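Long-range contacts in metazoan TIR-STING fusion (Crassostrea gigas, PDB 6WT6), which joins a TIR domain to a STING ligand-binding domain in one chain and belongs to the STING family of innate immune receptors: residues S223-D228 and T285-E290; V172-H177 and Y303-R308; F217-Q222 and K328-K333; E233-K238 and N337-M342. All coordinates share one frame; numbering follows the deposited sequence.

Contact 1 of 4, residues S223-D228 and T285-E290; sequences SCRCRD and TMFEME
R225 lays the carbon part of its side chain over one face of the F287 ring: CG stands 3.3 Å from the ring centroid, 13° off the normal, a CH-pi contact almost over the centre. CD continues across the ring and passes CE1 of F287 at 3.6 Å. With CG anti to the backbone N (chi1 167°), F287 swings its ring out from the helix beneath the arginine. The R225 chain bends at chi3, which brings NE to S223 OG at 3.1 Å, in the guanidinium plane. The same OG accepts from the backbone N of R225, closing an ST turn, and D334 is a further partner of this hydroxyl; one hydroxyl thus holds R225 at its backbone N and at NE, on either end of the carbon chain that covers the ring. Deeper in, SG of C224 lies 4.2 Å from CE of M286. The loop after strand 212-221 thereby packs on helix 284-291, with helix 299-319 touching C224 and M286, and helix 176-204 reaching M286 through F179.

Contact 2 of 4, residues V172-H177 and Y303-R308; sequences VGNLAH and YVQSMR
The side-chain amide of Q305 grips the backbone of 172-177 with both its ends. OE1 accepts from the backbone N of L175 at 2.9 Å in a nearly straight bond (169°), and NE2 donates to O of G173, also 2.9 Å, from above the carbonyl plane. The chain of Q305 bends at chi2 (-88°), bringing the amide up to the loop, and the two bonds fix its rotation: the oxygen faces L175 N and the nitrogen G173 O. N174 OD1 lies 3.1 Å from Q305 OE1, two acceptors side by side without a bond; OD1 instead takes a weak capping bond from the backbone N of A176, in the turn that leads into helix 176-204. Around this polar centre L175 crosses the Q305 chain at about a right angle, its CB 3.6 Å from Q305 OE1. A176 sets its CB against R308, 3.7 Å from CB of R308, whose extended chain carries CD past N174 OD1. R308 NE bonds to L106 O of the second subunit. Helix 299-319 so receives the entry to helix 176-204, while M286 and M289 of helix 284-291 pack against L175 beside it.

Contact 3 of 4, residues F217-Q222 and K328-K333; sequences FLFFPQ and KIVFYK
Strands 217-221 and 328-332 run parallel in register, their axes 4.5 Å apart at closest and 25° from exact alignment, with backbone bonds alternating from L218 N to K328 O through to Q222 N and Y332 O. F217, F219, P221, K328, V330 and Y332 share one face. There V330 CG2 meets the edge of the F217 ring at CD1, 3.7 Å away, while CE1 of Y332 comes in the plane of the F219 ring, 3.9 Å from its CD1. Y332 holds CG between its backbone N and carbonyl carbon (chi1 62°), which folds the ring back alongside P221; CA of P221 stands over one face, 4.0 Å from the centroid. On the other face F220 and F331 meet obliquely, planes 59° apart, with their CD1 atoms 3.7 Å from each other. Just past the strands, CB of Q222 lies 3.6 Å from CZ of F331, and its OE1 lies beside CG of K333. Helix 299-319 covers the F220 and I329 side and helix 341-356 the Y332 side. Such parallel pairing of outermost strand 327-332 with its inner neighbour, in a mixed sheet with helices on both faces, belongs to the alpha/beta core of the STING ligand-binding domain.

Contact 4 of 4, residues E233-K238 and N337-M342; sequences ESSLIK and NSSDAM
M342 fills the close-packed part of this contact, wedged between E233 and I237. Its CG lies 3.7 Å from CD1 of I237, and the chain, bent at chi2 and chi3, brings CE back to E233, where it lies 3.6 Å from OE1. Beside it S234 is buried, and its hydroxyl supplies the direct hydrogen bond between the segments: OG donates to S339 O at 2.8 Å, in the carbonyl plane on a lone pair. A chi1 of 179° sets OG where it can reach S339 O and still accept from the backbone N of L236, an ST turn that ties it into the type I turn S234-I237. Between the two backbones a water accepts from M342 N at 2.8 Å and lies 2.6 Å from S338 O, but is only weakly linked to E233 O. The outer side is looser. L236 and D340 are exposed, and L236 rests CD1 3.4 Å from S339 O and 3.9 Å from D340 OD1, by van der Waals contact alone. The loop ahead of strand 238-243 is thus set against the start of helix 341-356, with P343 of that helix touching S234, L236 and I237.

How the contacts relate
From the N terminus, 172-177 leads into helix 176-204 and meets 303-308 late in the chain, so contact 2 closes a long loop that encloses contact 1. Strand 212-221 follows, and contact 3 closes another loop by pairing it with strand 327-332; contact 1, which starts directly after 217-222, lies within this loop too. Contacts 2 and 3 cross. Contact 4 starts from 233-238 and ends at 337-342, crossing all three others. M286 and M289 join contact 1 to contact 2, S306 and F220 join contact 2 to contact 3, and Y332 and M342 join contact 3 to contact 4. Together they tie the helices around the mixed sheet.

Contact 1 of 4, residues S223-D228 and T285-E290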
loop_
_atom_site.group_PDB
_atom_site.type_symbol
_atom_site.label_atom_id
_atom_site.label_comp_id
_atom_site.label_asym_id
_atom_site.label_seq_id
_atom_site.Cartn_x
_atom_site.Cartn_y
_atom_site.Cartn_z
ATOM N N SER A 223 -8.923 6.394 -15.864
ATOM C CA SER A 223 -7.802 5.661 -16.438
ATOM C C SER A 223 -6.551 5.755 -15.581
ATOM O O SER A 223 -5.584 5.032 -15.854
ATOM C CB SER A 223 -7.487 6.173 -17.841
ATOM O OG SER A 223 -6.781 7.400 -17.771
ATOM N N CYS A 224 -6.550 6.633 -14.574
ATOM C CA CYS A 224 -5.426 6.942 -13.693
ATOM C C CYS A 224 -4.282 7.639 -14.419
ATOM O O CYS A 224 -3.214 7.836 -13.824
ATOM C CB CYS A 224 -4.908 5.691 -12.975
ATOM S SG CYS A 224 -6.199 4.848 -12.030
ATOM N N ARG A 225 -4.468 8.014 -15.685
ATOM C CA ARG A 225 -3.466 8.792 -16.401
ATOM C C ARG A 225 -3.494 10.229 -15.909
ATOM O O ARG A 225 -4.506 10.924 -16.048
ATOM C CB ARG A 225 -3.724 8.752 -17.905
ATOM C CG ARG A 225 -3.303 7.478 -18.584
ATOM C CD ARG A 225 -3.639 7.507 -20.068
ATOM N NE ARG A 225 -5.065 7.711 -20.304
ATOM C CZ ARG A 225 -5.596 7.941 -21.502
ATOM N NH1 ARG A 225 -4.817 7.992 -22.575
ATOM N NH2 ARG A 225 -6.906 8.121 -21.626
ATOM N N CYS A 226 -2.386 10.680 -15.339
ATOM C CA CYS A 226 -2.244 12.062 -14.919
ATOM C C CYS A 226 -1.476 12.839 -15.978
ATOM O O CYS A 226 -0.478 12.357 -16.519
ATOM C CB CYS A 226 -1.530 12.159 -13.570
ATOM S SG CYS A 226 -2.374 11.274 -12.234
ATOM N N ARG A 227 -1.958 14.038 -16.276
ATOM C CA ARG A 227 -1.305 14.950 -17.197
ATOM C C ARG A 227 -0.498 15.980 -16.412
ATOM O O ARG A 227 -0.633 16.109 -15.194
ATOM C CB ARG A 227 -2.351 15.616 -18.099
ATOM C CG ARG A 227 -3.307 14.600 -18.731
ATOM C CD ARG A 227 -4.274 15.217 -19.715
ATOM N NE ARG A 227 -3.619 15.526 -20.980
ATOM C CZ ARG A 227 -4.261 15.884 -22.085
ATOM N NH1 ARG A 227 -5.585 15.976 -22.089
ATOM N NH2 ARG A 227 -3.578 16.150 -23.189
ATOM N N ASP A 228 0.375 16.701 -17.123
ATOM C CA ASP A 228 1.230 17.675 -16.451
ATOM C C ASP A 228 0.413 18.776 -15.794
ATOM O O ASP A 228 0.806 19.303 -14.747
ATOM C CB ASP A 228 2.233 18.277 -17.437
ATOM C CG ASP A 228 3.425 17.372 -17.690
ATOM O OD1 ASP A 228 3.868 16.675 -16.748
ATOM O OD2 ASP A 228 3.923 17.362 -18.835
ATOM N N THR A 285 0.705 5.741 -10.821
ATOM C CA THR A 285 1.441 4.496 -10.639
ATOM C C THR A 285 0.637 3.302 -11.136
ATOM O O THR A 285 1.193 2.389 -11.757
ATOM C CB THR A 285 1.806 4.332 -9.160
ATOM O OG1 THR A 285 2.793 5.309 -8.812
ATOM C CG2 THR A 285 2.347 2.937 -8.873
ATOM N N MET A 286 -0.676 3.296 -10.884
ATOM C CA MET A 286 -1.510 2.193 -11.351
ATOM C C MET A 286 -1.591 2.160 -12.875
ATOM O O MET A 286 -1.636 1.080 -13.473
ATOM C CB MET A 286 -2.904 2.288 -10.728
ATOM C CG MET A 286 -2.943 1.861 -9.260
ATOM S SD MET A 286 -4.523 2.169 -8.442
ATOM C CE MET A 286 -4.488 3.950 -8.266
ATOM N N PHE A 287 -1.611 3.327 -13.524
ATOM C CA PHE A 287 -1.539 3.354 -14.981
ATOM C C PHE A 287 -0.223 2.773 -15.474
ATOM O O PHE A 287 -0.201 1.989 -16.429
ATOM C CB PHE A 287 -1.713 4.781 -15.504
ATOM C CG PHE A 287 -1.337 4.940 -16.947
ATOM C CD1 PHE A 287 -2.129 4.398 -17.942
ATOM C CD2 PHE A 287 -0.187 5.628 -17.310
ATOM C CE1 PHE A 287 -1.787 4.538 -19.272
ATOM C CE2 PHE A 287 0.160 5.772 -18.644
ATOM C CZ PHE A 287 -0.642 5.231 -19.625
ATOM N N GLU A 288 0.886 3.134 -14.826
ATOM C CA GLU A 288 2.177 2.597 -15.239
ATOM C C GLU A 288 2.249 1.091 -15.012
ATOM O O GLU A 288 2.786 0.358 -15.852
ATOM C CB GLU A 288 3.306 3.324 -14.505
ATOM C CG GLU A 288 3.753 4.593 -15.224
ATOM C CD GLU A 288 4.488 5.569 -14.328
ATOM O OE1 GLU A 288 4.344 5.481 -13.087
ATOM O OE2 GLU A 288 5.209 6.435 -14.868
ATOM N N MET A 289 1.686 0.607 -13.903
ATOM C CA MET A 289 1.693 -0.826 -13.621
ATOM C C MET A 289 0.873 -1.599 -14.648
ATOM O O MET A 289 1.278 -2.682 -15.087
ATOM C CB MET A 289 1.165 -1.087 -12.205
ATOM C CG MET A 289 2.064 -0.568 -11.084
ATOM S SD MET A 289 1.329 -0.740 -9.438
ATOM C CE MET A 289 1.322 -2.516 -9.244
ATOM N N GLU A 290 -0.288 -1.062 -15.036
ATOM C CA GLU A 290 -1.105 -1.707 -16.061
ATOM C C GLU A 290 -0.359 -1.778 -17.388
ATOM O O GLU A 290 -0.333 -2.823 -18.047
ATOM C CB GLU A 290 -2.424 -0.950 -16.230
ATOM C CG GLU A 290 -3.285 -1.438 -17.393
ATOM C CD GLU A 290 -4.344 -0.428 -17.809
ATOM O OE1 GLU A 290 -4.025 0.778 -17.892
ATOM O OE2 GLU A 290 -5.499 -0.841 -18.048
#

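Contact 2 of 4, residues V172-H177 and Y303-R308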
loop_
_atom_site.group_PDB
_atom_site.type_symbol
_atom_site.label_atom_id
_atom_site.label_comp_id
_atom_site.label_asym_id
_atom_site.label_seq_id
_atom_site.Cartn_x
_atom_site.Cartn_y
_atom_site.Cartn_z
ATOM N N VAL A 172 0.668 -8.572 -7.462
ATOM C CA VAL A 172 0.391 -7.301 -6.804
ATOM C C VAL A 172 -0.630 -7.519 -5.695
ATOM O O VAL A 172 -1.712 -8.068 -5.936
ATOM C CB VAL A 172 -0.114 -6.255 -7.812
ATOM C CG1 VAL A 172 -0.366 -4.926 -7.121
ATOM C CG2 VAL A 172 0.883 -6.099 -8.943
ATOM N N GLY A 173 -0.287 -7.087 -4.482
ATOM C CA GLY A 173 -1.229 -7.045 -3.382
ATOM C C GLY A 173 -2.044 -5.764 -3.410
ATOM O O GLY A 173 -2.005 -4.984 -4.363
ATOM N N ASN A 174 -2.799 -5.548 -2.336
ATOM C CA ASN A 174 -3.621 -4.347 -2.255
ATOM C C ASN A 174 -2.734 -3.115 -2.107
ATOM O O ASN A 174 -1.837 -3.075 -1.259
ATOM C CB ASN A 174 -4.610 -4.442 -1.091
ATOM C CG ASN A 174 -5.710 -3.385 -1.170
ATOM O OD1 ASN A 174 -5.929 -2.773 -2.218
ATOM N ND2 ASN A 174 -6.406 -3.168 -0.060
ATOM N N LEU A 175 -2.980 -2.112 -2.950
ATOM C CA LEU A 175 -2.221 -0.869 -2.965
ATOM C C LEU A 175 -2.885 0.247 -2.167
ATOM O O LEU A 175 -2.230 1.261 -1.892
ATOM C CB LEU A 175 -2.017 -0.389 -4.416
ATOM C CG LEU A 175 -1.299 -1.327 -5.389
ATOM C CD1 LEU A 175 -1.506 -0.888 -6.834
ATOM C CD2 LEU A 175 0.187 -1.381 -5.057
ATOM N N ALA A 176 -4.152 0.074 -1.777
ATOM C CA ALA A 176 -4.937 1.175 -1.223
ATOM C C ALA A 176 -4.258 1.816 -0.017
ATOM O O ALA A 176 -4.059 3.036 0.023
ATOM C CB ALA A 176 -6.335 0.677 -0.846
ATOM N N HIS A 177 -3.888 1.007 0.977
ATOM C CA HIS A 177 -3.456 1.569 2.253
ATOM C C HIS A 177 -2.101 2.253 2.139
ATOM O O HIS A 177 -1.893 3.325 2.718
ATOM C CB HIS A 177 -3.439 0.480 3.323
ATOM C CG HIS A 177 -4.806 0.080 3.782
ATOM N ND1 HIS A 177 -5.351 0.520 4.970
ATOM C CD2 HIS A 177 -5.753 -0.690 3.194
ATOM C CE1 HIS A 177 -6.567 0.022 5.101
ATOM N NE2 HIS A 177 -6.836 -0.714 4.038
ATOM N N TYR A 303 -9.058 -0.706 -11.904
ATOM C CA TYR A 303 -10.269 -0.062 -11.405
ATOM C C TYR A 303 -10.547 -0.447 -9.957
ATOM O O TYR A 303 -10.905 0.408 -9.141
ATOM C CB TYR A 303 -11.458 -0.423 -12.294
ATOM C CG TYR A 303 -11.344 0.085 -13.714
ATOM C CD1 TYR A 303 -10.667 1.262 -13.997
ATOM C CD2 TYR A 303 -11.915 -0.613 -14.768
ATOM C CE1 TYR A 303 -10.562 1.732 -15.286
ATOM C CE2 TYR A 303 -11.813 -0.149 -16.069
ATOM C CZ TYR A 303 -11.135 1.025 -16.320
ATOM O OH TYR A 303 -11.026 1.500 -17.603
ATOM N N VAL A 304 -10.384 -1.728 -9.620
ATOM C CA VAL A 304 -10.658 -2.186 -8.259
ATOM C C VAL A 304 -9.679 -1.557 -7.275
ATOM O O VAL A 304 -10.079 -1.023 -6.231
ATOM C CB VAL A 304 -10.619 -3.723 -8.192
ATOM C CG1 VAL A 304 -10.582 -4.188 -6.745
ATOM C CG2 VAL A 304 -11.820 -4.312 -8.918
ATOM N N GLN A 305 -8.381 -1.622 -7.590
ATOM C CA GLN A 305 -7.365 -1.009 -6.736
ATOM C C GLN A 305 -7.625 0.481 -6.543
ATOM O O GLN A 305 -7.500 1.003 -5.428
ATOM C CB GLN A 305 -5.972 -1.225 -7.330
ATOM C CG GLN A 305 -5.511 -2.677 -7.378
ATOM C CD GLN A 305 -4.799 -3.125 -6.118
ATOM O OE1 GLN A 305 -4.866 -2.465 -5.080
ATOM N NE2 GLN A 305 -4.099 -4.251 -6.206
ATOM N N SER A 306 -7.999 1.182 -7.616
ATOM C CA SER A 306 -8.164 2.629 -7.523
ATOM C C SER A 306 -9.421 3.021 -6.749
ATOM O O SER A 306 -9.464 4.113 -6.169
ATOM C CB SER A 306 -8.176 3.248 -8.923
ATOM O OG SER A 306 -9.222 2.717 -9.710
ATOM N N MET A 307 -10.452 2.166 -6.731
ATOM C CA MET A 307 -11.624 2.451 -5.903
ATOM C C MET A 307 -11.382 2.110 -4.436
ATOM O O MET A 307 -11.941 2.767 -3.551
ATOM C CB MET A 307 -12.856 1.697 -6.415
ATOM C CG MET A 307 -13.347 2.160 -7.785
ATOM S SD MET A 307 -13.219 3.950 -8.001
ATOM C CE MET A 307 -14.561 4.521 -6.995
ATOM N N ARG A 308 -10.574 1.084 -4.159
ATOM C CA ARG A 308 -10.139 0.833 -2.792
ATOM C C ARG A 308 -9.293 1.987 -2.276
ATOM O O ARG A 308 -9.482 2.448 -1.145
ATOM C CB ARG A 308 -9.363 -0.481 -2.715
ATOM C CG ARG A 308 -10.219 -1.723 -2.789
ATOM C CD ARG A 308 -9.348 -2.942 -2.988
ATOM N NE ARG A 308 -10.111 -4.180 -2.895
ATOM C CZ ARG A 308 -9.615 -5.380 -3.170
ATOM N NH1 ARG A 308 -8.353 -5.503 -3.564
ATOM N NH2 ARG A 308 -10.381 -6.455 -3.055
#

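Contact 3 of 4, residues F217-Q222 and K328-K333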
loop_
_atom_site.group_PDB
_atom_site.type_symbol
_atom_site.label_atom_id
_atom_site.label_comp_id
_atom_site.label_asym_id
_atom_site.label_seq_id
_atom_site.Cartn_x
_atom_site.Cartn_y
_atom_site.Cartn_z
ATOM N N PHE A 217 -9.498 20.976 -5.166
ATOM C CA PHE A 217 -10.121 19.950 -5.991
ATOM C C PHE A 217 -9.048 18.996 -6.502
ATOM O O PHE A 217 -8.093 19.420 -7.161
ATOM C CB PHE A 217 -10.905 20.583 -7.140
ATOM C CG PHE A 217 -12.175 21.250 -6.696
ATOM C CD1 PHE A 217 -13.398 20.619 -6.858
ATOM C CD2 PHE A 217 -12.143 22.492 -6.083
ATOM C CE1 PHE A 217 -14.565 21.222 -6.437
ATOM C CE2 PHE A 217 -13.310 23.102 -5.656
ATOM C CZ PHE A 217 -14.524 22.466 -5.836
ATOM N N LEU A 218 -9.197 17.716 -6.176
ATOM C CA LEU A 218 -8.231 16.681 -6.518
ATOM C C LEU A 218 -8.827 15.813 -7.616
ATOM O O LEU A 218 -9.890 15.211 -7.430
ATOM C CB LEU A 218 -7.880 15.839 -5.292
ATOM C CG LEU A 218 -7.295 16.580 -4.091
ATOM C CD1 LEU A 218 -7.306 15.674 -2.876
ATOM C CD2 LEU A 218 -5.879 17.070 -4.398
ATOM N N PHE A 219 -8.146 15.751 -8.755
ATOM C CA PHE A 219 -8.706 15.146 -9.954
ATOM C C PHE A 219 -8.266 13.694 -10.072
ATOM O O PHE A 219 -7.076 13.382 -9.945
ATOM C CB PHE A 219 -8.316 15.951 -11.194
ATOM C CG PHE A 219 -8.998 17.286 -11.263
ATOM C CD1 PHE A 219 -10.240 17.413 -11.865
ATOM C CD2 PHE A 219 -8.422 18.405 -10.685
ATOM C CE1 PHE A 219 -10.880 18.638 -11.910
ATOM C CE2 PHE A 219 -9.059 19.632 -10.730
ATOM C CZ PHE A 219 -10.289 19.748 -11.341
ATOM N N PHE A 220 -9.238 12.819 -10.322
ATOM C CA PHE A 220 -9.059 11.369 -10.295
ATOM C C PHE A 220 -9.646 10.817 -11.590
ATOM O O PHE A 220 -10.786 10.332 -11.611
ATOM C CB PHE A 220 -9.737 10.775 -9.054
ATOM C CG PHE A 220 -9.315 9.365 -8.715
ATOM C CD1 PHE A 220 -9.054 8.426 -9.706
ATOM C CD2 PHE A 220 -9.202 8.977 -7.389
ATOM C CE1 PHE A 220 -8.676 7.135 -9.376
ATOM C CE2 PHE A 220 -8.829 7.690 -7.054
ATOM C CZ PHE A 220 -8.562 6.766 -8.048
ATOM N N PRO A 221 -8.900 10.888 -12.691
ATOM C CA PRO A 221 -9.368 10.265 -13.936
ATOM C C PRO A 221 -9.423 8.752 -13.796
ATOM O O PRO A 221 -8.533 8.134 -13.207
ATOM C CB PRO A 221 -8.316 10.695 -14.964
ATOM C CG PRO A 221 -7.083 10.943 -14.149
ATOM C CD PRO A 221 -7.577 11.516 -12.849
ATOM N N GLN A 222 -10.480 8.152 -14.358
ATOM C CA GLN A 222 -10.683 6.715 -14.191
ATOM C C GLN A 222 -9.541 5.904 -14.790
ATOM O O GLN A 222 -9.221 4.821 -14.290
ATOM C CB GLN A 222 -12.010 6.289 -14.819
ATOM C CG GLN A 222 -12.310 4.805 -14.661
ATOM C CD GLN A 222 -13.661 4.417 -15.222
ATOM O OE1 GLN A 222 -14.396 5.258 -15.735
ATOM N NE2 GLN A 222 -13.995 3.137 -15.127
ATOM N N LYS A 328 -11.852 18.280 -2.286
ATOM C CA LYS A 328 -12.917 17.588 -3.001
ATOM C C LYS A 328 -12.290 16.723 -4.082
ATOM O O LYS A 328 -11.667 17.242 -5.012
ATOM C CB LYS A 328 -13.917 18.574 -3.609
ATOM C CG LYS A 328 -15.069 17.898 -4.337
ATOM C CD LYS A 328 -15.792 16.926 -3.421
ATOM C CE LYS A 328 -17.017 16.332 -4.088
ATOM N NZ LYS A 328 -16.660 15.606 -5.333
ATOM N N ILE A 329 -12.442 15.411 -3.953
ATOM C CA ILE A 329 -11.929 14.483 -4.953
ATOM C C ILE A 329 -12.911 14.438 -6.120
ATOM O O ILE A 329 -14.108 14.194 -5.927
ATOM C CB ILE A 329 -11.707 13.087 -4.358
ATOM C CG1 ILE A 329 -10.830 13.174 -3.104
ATOM C CG2 ILE A 329 -11.055 12.178 -5.386
ATOM C CD1 ILE A 329 -10.476 11.823 -2.510
ATOM N N VAL A 330 -12.409 14.690 -7.327
ATOM C CA VAL A 330 -13.228 14.740 -8.536
ATOM C C VAL A 330 -12.893 13.503 -9.363
ATOM O O VAL A 330 -11.912 13.490 -10.117
ATOM C CB VAL A 330 -12.987 16.024 -9.340
ATOM C CG1 VAL A 330 -13.870 16.054 -10.597
ATOM C CG2 VAL A 330 -13.217 17.261 -8.472
ATOM N N PHE A 331 -13.705 12.457 -9.235
ATOM C CA PHE A 331 -13.568 11.281 -10.082
ATOM C C PHE A 331 -14.381 11.482 -11.358
ATOM O O PHE A 331 -15.531 11.933 -11.305
ATOM C CB PHE A 331 -14.027 10.025 -9.343
ATOM C CG PHE A 331 -13.850 8.757 -10.134
ATOM C CD1 PHE A 331 -12.679 8.026 -10.043
ATOM C CD2 PHE A 331 -14.860 8.297 -10.969
ATOM C CE1 PHE A 331 -12.516 6.857 -10.769
ATOM C CE2 PHE A 331 -14.703 7.132 -11.697
ATOM C CZ PHE A 331 -13.531 6.412 -11.597
ATOM N N TYR A 332 -13.787 11.136 -12.500
ATOM C CA TYR A 332 -14.453 11.353 -13.774
ATOM C C TYR A 332 -13.900 10.387 -14.807
ATOM O O TYR A 332 -12.747 9.956 -14.719
ATOM C CB TYR A 332 -14.278 12.797 -14.256
ATOM C CG TYR A 332 -12.837 13.188 -14.511
ATOM C CD1 TYR A 332 -12.015 13.625 -13.473
ATOM C CD2 TYR A 332 -12.297 13.126 -15.792
ATOM C CE1 TYR A 332 -10.696 13.982 -13.702
ATOM C CE2 TYR A 332 -10.981 13.475 -16.032
ATOM C CZ TYR A 332 -10.185 13.906 -14.987
ATOM O OH TYR A 332 -8.875 14.258 -15.228
ATOM N N LYS A 333 -14.741 10.061 -15.791
ATOM C CA LYS A 333 -14.322 9.277 -16.949
ATOM C C LYS A 333 -13.602 10.197 -17.923
ATOM O O LYS A 333 -14.226 11.060 -18.551
ATOM C CB LYS A 333 -15.522 8.620 -17.627
ATOM C CG LYS A 333 -16.335 7.710 -16.726
ATOM C CD LYS A 333 -17.335 6.882 -17.524
ATOM C CE LYS A 333 -18.289 6.133 -16.602
ATOM N NZ LYS A 333 -19.082 5.104 -17.326
#

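Contact 4 of 4, residues E233-K238 and N337-M342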
loop_
_atom_site.group_PDB
_atom_site.type_symbol
_atom_site.label_atom_id
_atom_site.label_comp_id
_atom_site.label_asym_id
_atom_site.label_seq_id
_atom_site.Cartn_x
_atom_site.Cartn_y
_atom_site.Cartn_z
ATOM N N GLU A 233 -6.446 19.510 -20.375
ATOM C CA GLU A 233 -7.675 18.870 -20.824
ATOM C C GLU A 233 -8.534 19.786 -21.681
ATOM O O GLU A 233 -9.388 19.292 -22.427
ATOM C CB GLU A 233 -8.497 18.395 -19.624
ATOM C CG GLU A 233 -8.085 17.039 -19.085
ATOM C CD GLU A 233 -8.622 15.891 -19.919
ATOM O OE1 GLU A 233 -9.600 16.100 -20.667
ATOM O OE2 GLU A 233 -8.063 14.780 -19.825
ATOM N N SER A 234 -8.332 21.101 -21.591
ATOM C CA SER A 234 -9.121 22.042 -22.377
ATOM C C SER A 234 -8.447 23.404 -22.389
ATOM O O SER A 234 -8.002 23.887 -21.341
ATOM C CB SER A 234 -10.548 22.156 -21.822
ATOM O OG SER A 234 -11.323 23.080 -22.570
ATOM N N SER A 235 -8.378 24.015 -23.575
ATOM C CA SER A 235 -7.842 25.362 -23.696
ATOM C C SER A 235 -8.710 26.399 -22.994
ATOM O O SER A 235 -8.253 27.532 -22.800
ATOM C CB SER A 235 -7.685 25.719 -25.169
ATOM O OG SER A 235 -8.952 25.779 -25.809
ATOM N N LEU A 236 -9.935 26.041 -22.603
ATOM C CA LEU A 236 -10.805 26.941 -21.858
ATOM C C LEU A 236 -10.511 26.948 -20.361
ATOM O O LEU A 236 -11.142 27.714 -19.624
ATOM C CB LEU A 236 -12.268 26.567 -22.103
ATOM C CG LEU A 236 -12.700 26.679 -23.568
ATOM C CD1 LEU A 236 -14.113 26.140 -23.784
ATOM C CD2 LEU A 236 -12.590 28.123 -24.032
ATOM N N ILE A 237 -9.576 26.124 -19.898
ATOM C CA ILE A 237 -9.109 26.140 -18.515
ATOM C C ILE A 237 -7.815 26.944 -18.480
ATOM O O ILE A 237 -6.830 26.573 -19.131
ATOM C CB ILE A 237 -8.891 24.717 -17.980
ATOM C CG1 ILE A 237 -10.149 23.866 -18.186
ATOM C CG2 ILE A 237 -8.488 24.754 -16.513
ATOM C CD1 ILE A 237 -9.935 22.384 -17.921
ATOM N N LYS A 238 -7.810 28.047 -17.731
ATOM C CA LYS A 238 -6.738 29.033 -17.794
ATOM C C LYS A 238 -5.951 29.076 -16.493
ATOM O O LYS A 238 -6.536 29.165 -15.408
ATOM C CB LYS A 238 -7.296 30.425 -18.103
ATOM C CG LYS A 238 -8.043 30.529 -19.421
ATOM C CD LYS A 238 -8.386 31.978 -19.726
ATOM C CE LYS A 238 -9.229 32.113 -20.989
ATOM N NZ LYS A 238 -9.440 33.544 -21.357
ATOM N N ASN A 337 -13.123 14.664 -25.562
ATOM C CA ASN A 337 -12.187 15.606 -26.162
ATOM C C ASN A 337 -12.747 17.006 -26.349
ATOM O O ASN A 337 -11.962 17.936 -26.558
ATOM C CB ASN A 337 -11.715 15.099 -27.532
ATOM C CG ASN A 337 -10.924 13.821 -27.438
ATOM O OD1 ASN A 337 -10.224 13.583 -26.456
ATOM N ND2 ASN A 337 -11.024 12.986 -28.465
ATOM N N SER A 338 -14.068 17.176 -26.305
ATOM C CA SER A 338 -14.661 18.492 -26.505
ATOM C C SER A 338 -14.123 19.483 -25.482
ATOM O O SER A 338 -13.874 19.134 -24.324
ATOM C CB SER A 338 -16.182 18.413 -26.402
ATOM O OG SER A 338 -16.763 19.697 -26.545
ATOM N N SER A 339 -13.935 20.728 -25.926
ATOM C CA SER A 339 -13.446 21.777 -25.039
ATOM C C SER A 339 -14.454 22.149 -23.961
ATOM O O SER A 339 -14.084 22.826 -22.999
ATOM C CB SER A 339 -13.078 23.019 -25.849
ATOM O OG SER A 339 -11.867 22.824 -26.549
ATOM N N ASP A 340 -15.713 21.739 -24.105
ATOM C CA ASP A 340 -16.742 22.060 -23.126
ATOM C C ASP A 340 -16.844 21.031 -22.012
ATOM O O ASP A 340 -17.402 21.339 -20.953
ATOM C CB ASP A 340 -18.110 22.167 -23.803
ATOM C CG ASP A 340 -18.162 23.274 -24.823
ATOM O OD1 ASP A 340 -17.226 24.097 -24.851
ATOM O OD2 ASP A 340 -19.140 23.316 -25.604
ATOM N N ALA A 341 -16.332 19.820 -22.231
ATOM C CA ALA A 341 -16.634 18.709 -21.335
ATOM C C ALA A 341 -16.007 18.918 -19.961
ATOM O O ALA A 341 -16.705 18.915 -18.940
ATOM C CB ALA A 341 -16.166 17.396 -21.965
ATOM N N MET A 342 -14.688 19.093 -19.912
ATOM C CA MET A 342 -14.013 19.237 -18.625
ATOM C C MET A 342 -14.380 20.560 -17.955
ATOM O O MET A 342 -14.633 20.573 -16.743
ATOM C CB MET A 342 -12.494 19.108 -18.781
ATOM C CG MET A 342 -11.734 19.164 -17.468
ATOM S SD MET A 342 -12.014 17.703 -16.452
ATOM C CE MET A 342 -11.495 16.430 -17.595
HETATM O O HOH W 1 -12.814 19.337 -21.913
#